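Local coordinates for protein putative invasin (PDB 5N40) that probably mediates adhesion of Yersinia pseudotuberculosis to host surfaces, presenting a C-type lectin-like domain at the end of a rod of immunoglobulin-like domains, at residues P222-A227 and P247-E252; V218-D223 and V261-T266; S12-A17 and L83-D88. The protein carries 1 engineered substitution. All coordinates share one frame; numbering follows the deposited sequence.

Contact 1 (P222-A227 and P247-E252); sequences PDSAQA and PYLAAE
The amide of Gln226 carries the methyl of Ala251 over one face, Ala251 CB lying 4.1 Å from Gln226 CD. The amide nitrogen, Gln226 NE2, makes a weak, bent hydrogen bond to Ala251 O at 3.1 Å (133°). The carboxylate of Glu252 is turned 73° from that amide; the aliphatic part of Glu252 does the touching, with CG 3.6 Å from Gln226 OE1. Farther along, Glu252 OE1 receives Leu249 N on its anti side, while OE2 pairs with Arg246 and accepts a hydrogen bond from a water. That water also donates to Gln226 OE1 and accepts from Ser224 OG, which lies 2.6 Å from it. Ser224 OG in turn accepts from the backbone N of Gln226, an ST turn at the start of the type I turn 224-227. Beneath this polar layer Leu249 reaches across, its CD1 set 3.7 Å from Pro222 CG and 3.9 Å from Ala227 CA. Two loops of the C-type lectin-like domain are joined here by buried apolar packing with a water-bridged polar rim, and the salt bridge to Arg246 would probably favour an ionised Glu252.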
ATOM      1  N   PRO A 222     -14.627  13.931 -11.629  1.00 11.38           N
ATOM      2  CA  PRO A 222     -14.975  14.956 -10.639  1.00 11.84           C
ATOM      3  C   PRO A 222     -15.099  14.360  -9.244  1.00 14.31           C
ATOM      4  O   PRO A 222     -15.417  13.177  -9.069  1.00 14.47           O
ATOM      5  CB  PRO A 222     -16.312  15.495 -11.144  1.00 14.78           C
ATOM      6  CG  PRO A 222     -16.912  14.366 -11.900  1.00 20.39           C
ATOM      7  CD  PRO A 222     -15.778  13.547 -12.462  1.00 14.14           C
ATOM      8  N   ASP A 223     -14.838  15.204  -8.241  1.00 13.90           N
ATOM      9  CA  ASP A 223     -14.985  14.815  -6.838  1.00 14.61           C
ATOM     10  C   ASP A 223     -16.454  14.971  -6.471  1.00 17.36           C
ATOM     11  O   ASP A 223     -16.882  15.950  -5.853  1.00 17.66           O
ATOM     12  CB  ASP A 223     -14.086  15.650  -5.935  1.00 14.82           C
ATOM     13  CG  ASP A 223     -14.145  15.204  -4.478  1.00 18.80           C
ATOM     14  OD1 ASP A 223     -14.640  14.087  -4.206  1.00 14.85           O
ATOM     15  OD2 ASP A 223     -13.696  15.973  -3.599  1.00 22.84           O
ATOM     16  N   SER A 224     -17.237  13.987  -6.899  1.00 15.74           N
ATOM     17  CA  SER A 224     -18.675  13.950  -6.686  1.00 16.89           C
ATOM     18  C   SER A 224     -19.059  12.547  -6.253  1.00 17.84           C
ATOM     19  O   SER A 224     -18.548  11.567  -6.795  1.00 15.65           O
ATOM     20  CB  SER A 224     -19.443  14.314  -7.960  1.00 19.86           C
ATOM     21  OG  SER A 224     -20.786  13.872  -7.878  1.00 19.55           O
ATOM     22  N   ALA A 225     -19.965  12.447  -5.280  1.00 19.68           N
ATOM     23  CA  ALA A 225     -20.442  11.132  -4.870  1.00 17.00           C
ATOM     24  C   ALA A 225     -21.140  10.395  -6.008  1.00 17.63           C
ATOM     25  O   ALA A 225     -21.306   9.172  -5.926  1.00 18.87           O
ATOM     26  CB  ALA A 225     -21.383  11.266  -3.669  1.00 27.15           C
ATOM     27  N   GLN A 226     -21.539  11.108  -7.072  1.00 17.14           N
ATOM     28  CA  GLN A 226     -22.186  10.503  -8.231  1.00 17.36           C
ATOM     29  C   GLN A 226     -21.203  10.064  -9.306  1.00 15.64           C
ATOM     30  O   GLN A 226     -21.623   9.437 -10.283  1.00 18.19           O
ATOM     31  CB  GLN A 226     -23.184  11.483  -8.860  1.00 22.51           C
ATOM     32  CG  GLN A 226     -24.286  11.947  -7.931  1.00 21.89           C
ATOM     33  CD  GLN A 226     -25.209  12.941  -8.602  1.00 24.68           C
ATOM     34  OE1 GLN A 226     -24.901  14.130  -8.691  1.00 22.92           O
ATOM     35  NE2 GLN A 226     -26.349  12.457  -9.084  1.00 20.01           N
ATOM     36  N   ALA A 227     -19.921  10.387  -9.164  1.00 14.58           N
ATOM     37  CA  ALA A 227     -18.924   9.976 -10.140  1.00 15.68           C
ATOM     38  C   ALA A 227     -18.668   8.477 -10.052  1.00 14.84           C
ATOM     39  O   ALA A 227     -18.845   7.855  -9.000  1.00 14.11           O
ATOM     40  CB  ALA A 227     -17.612  10.734  -9.914  1.00 13.43           C
ATOM     41  N   PRO A 247     -17.379  20.689 -16.893  1.00 14.43           N
ATOM     42  CA  PRO A 247     -18.627  20.151 -17.447  1.00 15.24           C
ATOM     43  C   PRO A 247     -19.374  19.315 -16.418  1.00 19.73           C
ATOM     44  O   PRO A 247     -18.806  18.817 -15.442  1.00 14.87           O
ATOM     45  CB  PRO A 247     -18.162  19.297 -18.632  1.00 17.54           C
ATOM     46  CG  PRO A 247     -16.728  19.008 -18.371  1.00 19.42           C
ATOM     47  CD  PRO A 247     -16.195  20.175 -17.599  1.00 17.53           C
ATOM     48  N   TYR A 248     -20.674  19.164 -16.662  1.00 16.92           N
ATOM     49  CA  TYR A 248     -21.560  18.429 -15.771  1.00 17.62           C
ATOM     50  C   TYR A 248     -21.570  16.947 -16.113  1.00 15.79           C
ATOM     51  O   TYR A 248     -21.566  16.567 -17.289  1.00 16.25           O
ATOM     52  CB  TYR A 248     -22.994  18.962 -15.874  1.00 16.03           C
ATOM     53  CG  TYR A 248     -23.247  20.283 -15.192  1.00 20.14           C
ATOM     54  CD1 TYR A 248     -23.526  20.342 -13.835  1.00 23.59           C
ATOM     55  CD2 TYR A 248     -23.238  21.474 -15.910  1.00 16.41           C
ATOM     56  CE1 TYR A 248     -23.775  21.548 -13.207  1.00 21.78           C
ATOM     57  CE2 TYR A 248     -23.482  22.681 -15.290  1.00 21.28           C
ATOM     58  CZ  TYR A 248     -23.753  22.711 -13.937  1.00 22.17           C
ATOM     59  OH  TYR A 248     -24.005  23.904 -13.306  1.00 26.25           O
ATOM     60  N   LEU A 249     -21.605  16.111 -15.078  1.00 16.73           N
ATOM     61  CA  LEU A 249     -21.955  14.713 -15.272  1.00 16.99           C
ATOM     62  C   LEU A 249     -23.402  14.600 -15.731  1.00 12.70           C
ATOM     63  O   LEU A 249     -24.252  15.420 -15.382  1.00 17.24           O
ATOM     64  CB  LEU A 249     -21.777  13.918 -13.976  1.00 17.01           C
ATOM     65  CG  LEU A 249     -20.358  13.713 -13.444  1.00 18.36           C
ATOM     66  CD1 LEU A 249     -20.407  13.094 -12.043  1.00 17.83           C
ATOM     67  CD2 LEU A 249     -19.541  12.840 -14.377  1.00 13.58           C
ATOM     68  N   ALA A 250     -23.677  13.563 -16.522  1.00 15.20           N
ATOM     69  CA  ALA A 250     -25.057  13.266 -16.892  1.00 16.38           C
ATOM     70  C   ALA A 250     -25.931  13.129 -15.651  1.00 22.15           C
ATOM     71  O   ALA A 250     -27.068  13.619 -15.618  1.00 18.87           O
ATOM     72  CB  ALA A 250     -25.102  11.994 -17.735  1.00 18.61           C
ATOM     73  N   ALA A 251     -25.404  12.484 -14.610  1.00 18.30           N
ATOM     74  CA  ALA A 251     -26.143  12.314 -13.365  1.00 19.81           C
ATOM     75  C   ALA A 251     -26.416  13.639 -12.663  1.00 15.56           C
ATOM     76  O   ALA A 251     -27.308  13.701 -11.812  1.00 20.11           O
ATOM     77  CB  ALA A 251     -25.375  11.374 -12.431  1.00 22.67           C
ATOM     78  N   GLU A 252     -25.664  14.692 -12.986  1.00 19.12           N
ATOM     79  CA  GLU A 252     -25.904  16.023 -12.438  1.00 18.53           C
ATOM     80  C   GLU A 252     -26.924  16.828 -13.237  1.00 24.13           C
ATOM     81  O   GLU A 252     -27.474  17.805 -12.709  1.00 21.05           O
ATOM     82  CB  GLU A 252     -24.584  16.802 -12.362  1.00 19.15           C
ATOM     83  CG  GLU A 252     -23.662  16.318 -11.251  1.00 19.35           C
ATOM     84  CD  GLU A 252     -22.267  16.924 -11.294  1.00 22.21           C
ATOM     85  OE1 GLU A 252     -21.712  17.082 -12.399  1.00 18.09           O
ATOM     86  OE2 GLU A 252     -21.716  17.229 -10.212  1.00 23.53           O
TER
HETATM   87  O   HOH W   1     -22.523  15.745  -8.018  1.00 25.83           O

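Contact 2 (V218-D223 and V261-T266); sequences VITSPD and VENNET
Ser221 and Glu265 meet where the loop that follows strand 209-217 passes a beta hairpin of the C-type lectin-like domain. The hairpin joins strands 258-262 and 265-269 through a tight type I' turn, in which Asn263 and Asn264 take the left-handed backbone conformation that this turn requires. Backbone bonds run both ways between Glu262 and Glu265 to close it.

The one direct hydrogen bond goes from Ser221 OG to Glu265 OE2, a very short 2.5 Å whose exact length deserves caution. Glu265 folds back at its second torsion (chi2 -73°), which swings the carboxylate up to the serine instead of running on past it. Both its oxygens have further donors, the backbone N of Ser228 at OE1 and that of Met229 at OE2, so the buried carboxylate is gripped by three bonds and holds residues 218-223 and the chain just after them together.

Van der Waals packing comes next. Thr220 and Asn263 cross at about a right angle, CB to CB at 3.7 Å, with Thr220 CG2 lying 3.8 Å from Asn263 ND2. Beside the carboxylate, the CD corner of the Pro222 ring rests 4.2 Å from Glu265 CG.

Waters complete the seam. One donates to Thr220 O and accepts from Asn263 ND2, tying the loop backbone to the turn's side chain. The other donates to Ser221 OG and to Asn263 O, the latter at 2.6 Å, and lies 2.8 Å from Thr220 OG1.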
ATOM      1  N   VAL A 218      -8.020  10.253  -9.435  1.00 11.26           N
ATOM      2  CA  VAL A 218      -7.610  10.494 -10.815  1.00 11.49           C
ATOM      3  C   VAL A 218      -8.113  11.871 -11.243  1.00 14.72           C
ATOM      4  O   VAL A 218      -9.217  12.288 -10.869  1.00 14.72           O
ATOM      5  CB  VAL A 218      -8.143   9.381 -11.737  1.00 13.47           C
ATOM      6  CG1 VAL A 218      -9.658   9.497 -11.921  1.00 10.58           C
ATOM      7  CG2 VAL A 218      -7.408   9.399 -13.067  1.00 15.00           C
ATOM      8  N   ILE A 219      -7.313  12.584 -12.041  1.00 13.53           N
ATOM      9  CA  ILE A 219      -7.653  13.976 -12.321  1.00 12.74           C
ATOM     10  C   ILE A 219      -8.887  14.064 -13.213  1.00 13.66           C
ATOM     11  O   ILE A 219      -9.623  15.058 -13.167  1.00 13.84           O
ATOM     12  CB  ILE A 219      -6.433  14.696 -12.928  1.00 14.67           C
ATOM     13  CG1 ILE A 219      -6.645  16.218 -12.971  1.00 14.54           C
ATOM     14  CG2 ILE A 219      -6.121  14.162 -14.324  1.00 15.01           C
ATOM     15  CD1 ILE A 219      -6.706  16.886 -11.594  1.00 15.63           C
ATOM     16  N   THR A 220      -9.160  13.028 -13.998  1.00 12.48           N
ATOM     17  CA  THR A 220     -10.179  13.070 -15.036  1.00 14.54           C
ATOM     18  C   THR A 220     -11.569  12.699 -14.538  1.00 15.59           C
ATOM     19  O   THR A 220     -12.486  12.558 -15.356  1.00 14.93           O
ATOM     20  CB  THR A 220      -9.786  12.163 -16.207  1.00 14.23           C
ATOM     21  OG1 THR A 220      -9.342  10.882 -15.738  1.00 12.64           O
ATOM     22  CG2 THR A 220      -8.688  12.810 -17.032  1.00 16.03           C
ATOM     23  N   SER A 221     -11.754  12.556 -13.224  1.00 13.79           N
ATOM     24  CA  SER A 221     -13.064  12.341 -12.642  1.00 12.75           C
ATOM     25  C   SER A 221     -13.391  13.457 -11.658  1.00 10.51           C
ATOM     26  O   SER A 221     -12.517  13.891 -10.897  1.00 11.72           O
ATOM     27  CB  SER A 221     -13.134  10.992 -11.907  1.00 13.75           C
ATOM     28  OG  SER A 221     -13.231   9.918 -12.820  1.00 14.17           O
ATOM     29  N   PRO A 222     -14.627  13.931 -11.629  1.00 11.38           N
ATOM     30  CA  PRO A 222     -14.975  14.956 -10.639  1.00 11.84           C
ATOM     31  C   PRO A 222     -15.099  14.360  -9.244  1.00 14.31           C
ATOM     32  O   PRO A 222     -15.417  13.177  -9.069  1.00 14.47           O
ATOM     33  CB  PRO A 222     -16.312  15.495 -11.144  1.00 14.78           C
ATOM     34  CG  PRO A 222     -16.912  14.366 -11.900  1.00 20.39           C
ATOM     35  CD  PRO A 222     -15.778  13.547 -12.462  1.00 14.14           C
ATOM     36  N   ASP A 223     -14.838  15.204  -8.241  1.00 13.90           N
ATOM     37  CA  ASP A 223     -14.985  14.815  -6.838  1.00 14.61           C
ATOM     38  C   ASP A 223     -16.454  14.971  -6.471  1.00 17.36           C
ATOM     39  O   ASP A 223     -16.882  15.950  -5.853  1.00 17.66           O
ATOM     40  CB  ASP A 223     -14.086  15.650  -5.935  1.00 14.82           C
ATOM     41  CG  ASP A 223     -14.145  15.204  -4.478  1.00 18.80           C
ATOM     42  OD1 ASP A 223     -14.640  14.087  -4.206  1.00 14.85           O
ATOM     43  OD2 ASP A 223     -13.696  15.973  -3.599  1.00 22.84           O
ATOM     44  N   VAL A 261     -19.582   9.376 -23.085  1.00 18.98           N
ATOM     45  CA  VAL A 261     -18.751   8.592 -22.180  1.00 20.29           C
ATOM     46  C   VAL A 261     -17.293   8.896 -22.488  1.00 21.01           C
ATOM     47  O   VAL A 261     -16.823   8.677 -23.609  1.00 22.60           O
ATOM     48  CB  VAL A 261     -19.038   7.087 -22.305  1.00 21.15           C
ATOM     49  CG1 VAL A 261     -18.196   6.301 -21.315  1.00 25.90           C
ATOM     50  CG2 VAL A 261     -20.520   6.810 -22.086  1.00 23.97           C
ATOM     51  N   GLU A 262     -16.571   9.390 -21.486  1.00 17.71           N
ATOM     52  CA  GLU A 262     -15.181   9.766 -21.688  1.00 17.22           C
ATOM     53  C   GLU A 262     -14.466   9.717 -20.348  1.00 14.87           C
ATOM     54  O   GLU A 262     -14.998  10.207 -19.346  1.00 16.88           O
ATOM     55  CB  GLU A 262     -15.084  11.163 -22.310  1.00 19.44           C
ATOM     56  CG  GLU A 262     -13.682  11.550 -22.707  1.00 19.83           C
ATOM     57  CD  GLU A 262     -13.648  12.825 -23.530  1.00 19.16           C
ATOM     58  OE1 GLU A 262     -14.706  13.216 -24.073  1.00 19.40           O
ATOM     59  OE2 GLU A 262     -12.565  13.425 -23.624  1.00 22.54           O
ATOM     60  N   ASN A 263     -13.275   9.110 -20.336  1.00 16.49           N
ATOM     61  CA  ASN A 263     -12.452   8.993 -19.133  1.00 15.59           C
ATOM     62  C   ASN A 263     -13.238   8.338 -18.002  1.00 15.42           C
ATOM     63  O   ASN A 263     -13.195   8.785 -16.854  1.00 16.08           O
ATOM     64  CB  ASN A 263     -11.902  10.353 -18.704  1.00 17.26           C
ATOM     65  CG  ASN A 263     -11.081  11.007 -19.797  1.00 19.74           C
ATOM     66  OD1 ASN A 263     -10.401  10.324 -20.562  1.00 22.02           O
ATOM     67  ND2 ASN A 263     -11.147  12.330 -19.885  1.00 19.56           N
ATOM     68  N   ASN A 264     -13.971   7.275 -18.341  1.00 17.19           N
ATOM     69  CA  ASN A 264     -14.677   6.431 -17.377  1.00 15.76           C
ATOM     70  C   ASN A 264     -15.789   7.173 -16.644  1.00 16.40           C
ATOM     71  O   ASN A 264     -16.215   6.753 -15.556  1.00 18.73           O
ATOM     72  CB  ASN A 264     -13.697   5.816 -16.373  1.00 15.98           C
ATOM     73  CG  ASN A 264     -12.786   4.791 -17.016  1.00 19.69           C
ATOM     74  OD1 ASN A 264     -13.224   3.991 -17.844  1.00 19.80           O
ATOM     75  ND2 ASN A 264     -11.511   4.815 -16.650  1.00 20.94           N
ATOM     76  N   GLU A 265     -16.273   8.265 -17.224  1.00 15.60           N
ATOM     77  CA  GLU A 265     -17.421   8.998 -16.710  1.00 15.86           C
ATOM     78  C   GLU A 265     -18.386   9.295 -17.853  1.00 20.82           C
ATOM     79  O   GLU A 265     -17.996   9.352 -19.025  1.00 21.33           O
ATOM     80  CB  GLU A 265     -16.988  10.313 -16.037  1.00 15.19           C
ATOM     81  CG  GLU A 265     -15.920  10.161 -14.965  1.00 13.54           C
ATOM     82  CD  GLU A 265     -16.445   9.527 -13.679  1.00 15.27           C
ATOM     83  OE1 GLU A 265     -17.685   9.388 -13.541  1.00 13.97           O
ATOM     84  OE2 GLU A 265     -15.607   9.164 -12.816  1.00 15.10           O
ATOM     85  N   THR A 266     -19.655   9.499 -17.496  1.00 17.70           N
ATOM     86  CA  THR A 266     -20.711   9.812 -18.453  1.00 16.63           C
ATOM     87  C   THR A 266     -21.118  11.270 -18.291  1.00 19.68           C
ATOM     88  O   THR A 266     -21.615  11.671 -17.234  1.00 16.22           O
ATOM     89  CB  THR A 266     -21.921   8.898 -18.262  1.00 19.94           C
ATOM     90  OG1 THR A 266     -21.522   7.545 -18.487  1.00 21.22           O
ATOM     91  CG2 THR A 266     -23.032   9.258 -19.239  1.00 23.32           C
TER
HETATM   92  O   HOH W   2     -12.530  13.822 -17.897  1.00 14.15           O
HETATM   93  O   HOH W   3     -11.476   9.269 -14.911  1.00 14.78           O

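Contact 3 (S12-A17 and L83-D88); sequences STLVAA and LSVNVD
Leu14 lays its CD2 methyl over the backbone and CB of Leu83, 3.8 Å from Leu83 O and 4.0 Å from Leu83 CB. With CG opposite the backbone N (chi1 -171°), the branch is carried out from strand 13-17 toward the other strand, and the two leucine side chains cross at about a right angle. The same CD2 also faces Val85 CG1, at a looser 4.4 Å, so a single methyl spans Leu83 and Val85, two inward-pointing residues of strand 83-87, while Ser84 between them points the other way. This is interior packing of the immunoglobulin-like invasin domain: the strand axes pass 8.6 Å apart at 136°, too far for backbone pairing, and their contact is made by side chains. Strand 90-102 lies between the two in the order of the mixed sheet and pairs with each; Phe50 from strand 48-52 and Val31 from strand 28-34 add apolar surface around Leu14. Two residues on, on the same face of the strand, Ala16 offers CB to the other end of the leucine, 4.0 Å from Leu83 CD1, and Ile99 of strand 90-102 touches both of these side chains.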
ATOM      1  N   SER A  12      27.606 -38.690  24.731  1.00 17.86           N
ATOM      2  CA  SER A  12      27.076 -37.420  25.197  1.00 17.77           C
ATOM      3  C   SER A  12      25.927 -36.970  24.304  1.00 17.85           C
ATOM      4  O   SER A  12      25.918 -37.218  23.096  1.00 20.01           O
ATOM      5  CB  SER A  12      28.160 -36.345  25.202  1.00 18.97           C
ATOM      6  OG  SER A  12      29.218 -36.683  26.073  1.00 17.15           O
ATOM      7  N   THR A  13      24.961 -36.285  24.909  1.00 16.77           N
ATOM      8  CA  THR A  13      23.818 -35.767  24.171  1.00 18.33           C
ATOM      9  C   THR A  13      23.545 -34.335  24.604  1.00 15.99           C
ATOM     10  O   THR A  13      23.799 -33.954  25.751  1.00 14.95           O
ATOM     11  CB  THR A  13      22.562 -36.626  24.384  1.00 20.60           C
ATOM     12  OG1 THR A  13      22.144 -36.545  25.751  1.00 20.68           O
ATOM     13  CG2 THR A  13      22.841 -38.072  24.026  1.00 26.12           C
ATOM     14  N   LEU A  14      23.065 -33.537  23.653  1.00 18.91           N
ATOM     15  CA  LEU A  14      22.611 -32.173  23.902  1.00 14.52           C
ATOM     16  C   LEU A  14      21.162 -32.093  23.450  1.00 14.59           C
ATOM     17  O   LEU A  14      20.853 -32.397  22.293  1.00 22.10           O
ATOM     18  CB  LEU A  14      23.474 -31.158  23.151  1.00 14.84           C
ATOM     19  CG  LEU A  14      23.236 -29.683  23.486  1.00 13.55           C
ATOM     20  CD1 LEU A  14      23.719 -29.352  24.896  1.00 12.09           C
ATOM     21  CD2 LEU A  14      23.905 -28.778  22.458  1.00 18.12           C
ATOM     22  N   VAL A  15      20.275 -31.699  24.359  1.00 13.75           N
ATOM     23  CA  VAL A  15      18.850 -31.635  24.069  1.00 16.89           C
ATOM     24  C   VAL A  15      18.290 -30.323  24.595  1.00 17.90           C
ATOM     25  O   VAL A  15      18.897 -29.644  25.427  1.00 15.76           O
ATOM     26  CB  VAL A  15      18.083 -32.831  24.677  1.00 18.97           C
ATOM     27  CG1 VAL A  15      18.753 -34.149  24.274  1.00 17.45           C
ATOM     28  CG2 VAL A  15      17.998 -32.710  26.192  1.00 19.93           C
ATOM     29  N   ALA A  16      17.115 -29.966  24.080  1.00 15.61           N
ATOM     30  CA  ALA A  16      16.405 -28.773  24.509  1.00 16.17           C
ATOM     31  C   ALA A  16      14.942 -29.122  24.717  1.00 12.54           C
ATOM     32  O   ALA A  16      14.391 -29.975  24.021  1.00 20.37           O
ATOM     33  CB  ALA A  16      16.530 -27.638  23.487  1.00 18.51           C
ATOM     34  N   ALA A  17      14.334 -28.470  25.701  1.00 14.44           N
ATOM     35  CA  ALA A  17      12.941 -28.711  26.046  1.00 18.99           C
ATOM     36  C   ALA A  17      12.277 -27.418  26.501  1.00 15.13           C
ATOM     37  O   ALA A  17      12.651 -26.867  27.544  1.00 17.63           O
ATOM     38  CB  ALA A  17      12.835 -29.772  27.146  1.00 22.23           C
ATOM     39  N   LEU A  83      22.315 -24.995  18.548  1.00 20.26           N
ATOM     40  CA  LEU A  83      22.983 -24.987  19.841  1.00 17.22           C
ATOM     41  C   LEU A  83      24.291 -25.754  19.737  1.00 21.13           C
ATOM     42  O   LEU A  83      24.321 -26.853  19.177  1.00 21.64           O
ATOM     43  CB  LEU A  83      22.093 -25.624  20.907  1.00 23.09           C
ATOM     44  CG  LEU A  83      20.703 -25.009  21.076  1.00 24.41           C
ATOM     45  CD1 LEU A  83      19.804 -25.932  21.891  1.00 28.97           C
ATOM     46  CD2 LEU A  83      20.818 -23.670  21.742  1.00 22.58           C
ATOM     47  N   SER A  84      25.360 -25.186  20.291  1.00 15.68           N
ATOM     48  CA  SER A  84      26.648 -25.864  20.361  1.00 20.23           C
ATOM     49  C   SER A  84      27.151 -25.858  21.798  1.00 15.78           C
ATOM     50  O   SER A  84      26.663 -25.111  22.652  1.00 15.94           O
ATOM     51  CB  SER A  84      27.692 -25.212  19.448  1.00 22.59           C
ATOM     52  OG  SER A  84      28.086 -23.951  19.950  1.00 32.37           O
ATOM     53  N   VAL A  85      28.134 -26.714  22.062  1.00 16.16           N
ATOM     54  CA  VAL A  85      28.657 -26.901  23.408  1.00 12.80           C
ATOM     55  C   VAL A  85      30.176 -26.991  23.340  1.00 15.46           C
ATOM     56  O   VAL A  85      30.733 -27.592  22.417  1.00 14.60           O
ATOM     57  CB  VAL A  85      28.054 -28.165  24.065  1.00 15.55           C
ATOM     58  CG1 VAL A  85      28.209 -29.367  23.158  1.00 20.59           C
ATOM     59  CG2 VAL A  85      28.680 -28.426  25.424  1.00 16.93           C
ATOM     60  N   ASN A  86      30.845 -26.381  24.316  1.00 16.10           N
ATOM     61  CA  ASN A  86      32.282 -26.549  24.459  1.00 15.42           C
ATOM     62  C   ASN A  86      32.612 -26.778  25.930  1.00 17.24           C
ATOM     63  O   ASN A  86      31.854 -26.397  26.828  1.00 15.80           O
ATOM     64  CB  ASN A  86      33.076 -25.350  23.880  1.00 20.11           C
ATOM     65  CG  ASN A  86      32.714 -24.026  24.510  1.00 22.77           C
ATOM     66  OD1 ASN A  86      33.122 -23.724  25.630  1.00 25.21           O
ATOM     67  ND2 ASN A  86      31.972 -23.201  23.772  1.00 24.42           N
ATOM     68  N   VAL A  87      33.745 -27.433  26.155  1.00 15.48           N
ATOM     69  CA  VAL A  87      34.220 -27.806  27.482  1.00 15.69           C
ATOM     70  C   VAL A  87      35.645 -27.294  27.594  1.00 11.61           C
ATOM     71  O   VAL A  87      36.485 -27.618  26.748  1.00 15.72           O
ATOM     72  CB  VAL A  87      34.178 -29.328  27.698  1.00 16.65           C
ATOM     73  CG1 VAL A  87      34.672 -29.691  29.092  1.00 17.84           C
ATOM     74  CG2 VAL A  87      32.773 -29.871  27.452  1.00 18.28           C
ATOM     75  N   ASP A  88      35.915 -26.486  28.617  1.00 18.06           N
ATOM     76  CA  ASP A  88      37.221 -25.839  28.752  1.00 15.54           C
ATOM     77  C   ASP A  88      37.574 -25.063  27.484  1.00 15.48           C
ATOM     78  O   ASP A  88      38.733 -24.994  27.087  1.00 15.42           O
ATOM     79  CB  ASP A  88      38.326 -26.855  29.063  1.00 14.44           C
ATOM     80  CG  ASP A  88      38.145 -27.544  30.398  1.00 20.00           C
ATOM     81  OD1 ASP A  88      37.705 -26.886  31.364  1.00 22.57           O
ATOM     82  OD2 ASP A  88      38.465 -28.748  30.470  1.00 21.67           O
TER

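Contacts 1 and 2 are neighbours, centres about 8 Å apart, and both start from the loop after strand 209-217; Pro222 belongs to both, touching Leu249 in one and Glu265 in the other. Ala250 N is probably hydrogen-bonded to Thr266 O, which ties the 247-252 loop to the hairpin strand. The centre of contact 3 lies about 73 Å from that of contact 1 and 69 Å from that of contact 2, in a different domain. Its side-chain contacts are all apolar, strand against strand in a domain interior. Contact 2 is buried yet polar, built on a carboxylate and waters, whereas contact 1 is partly buried and runs from leucine packing inside to an amide near the surface.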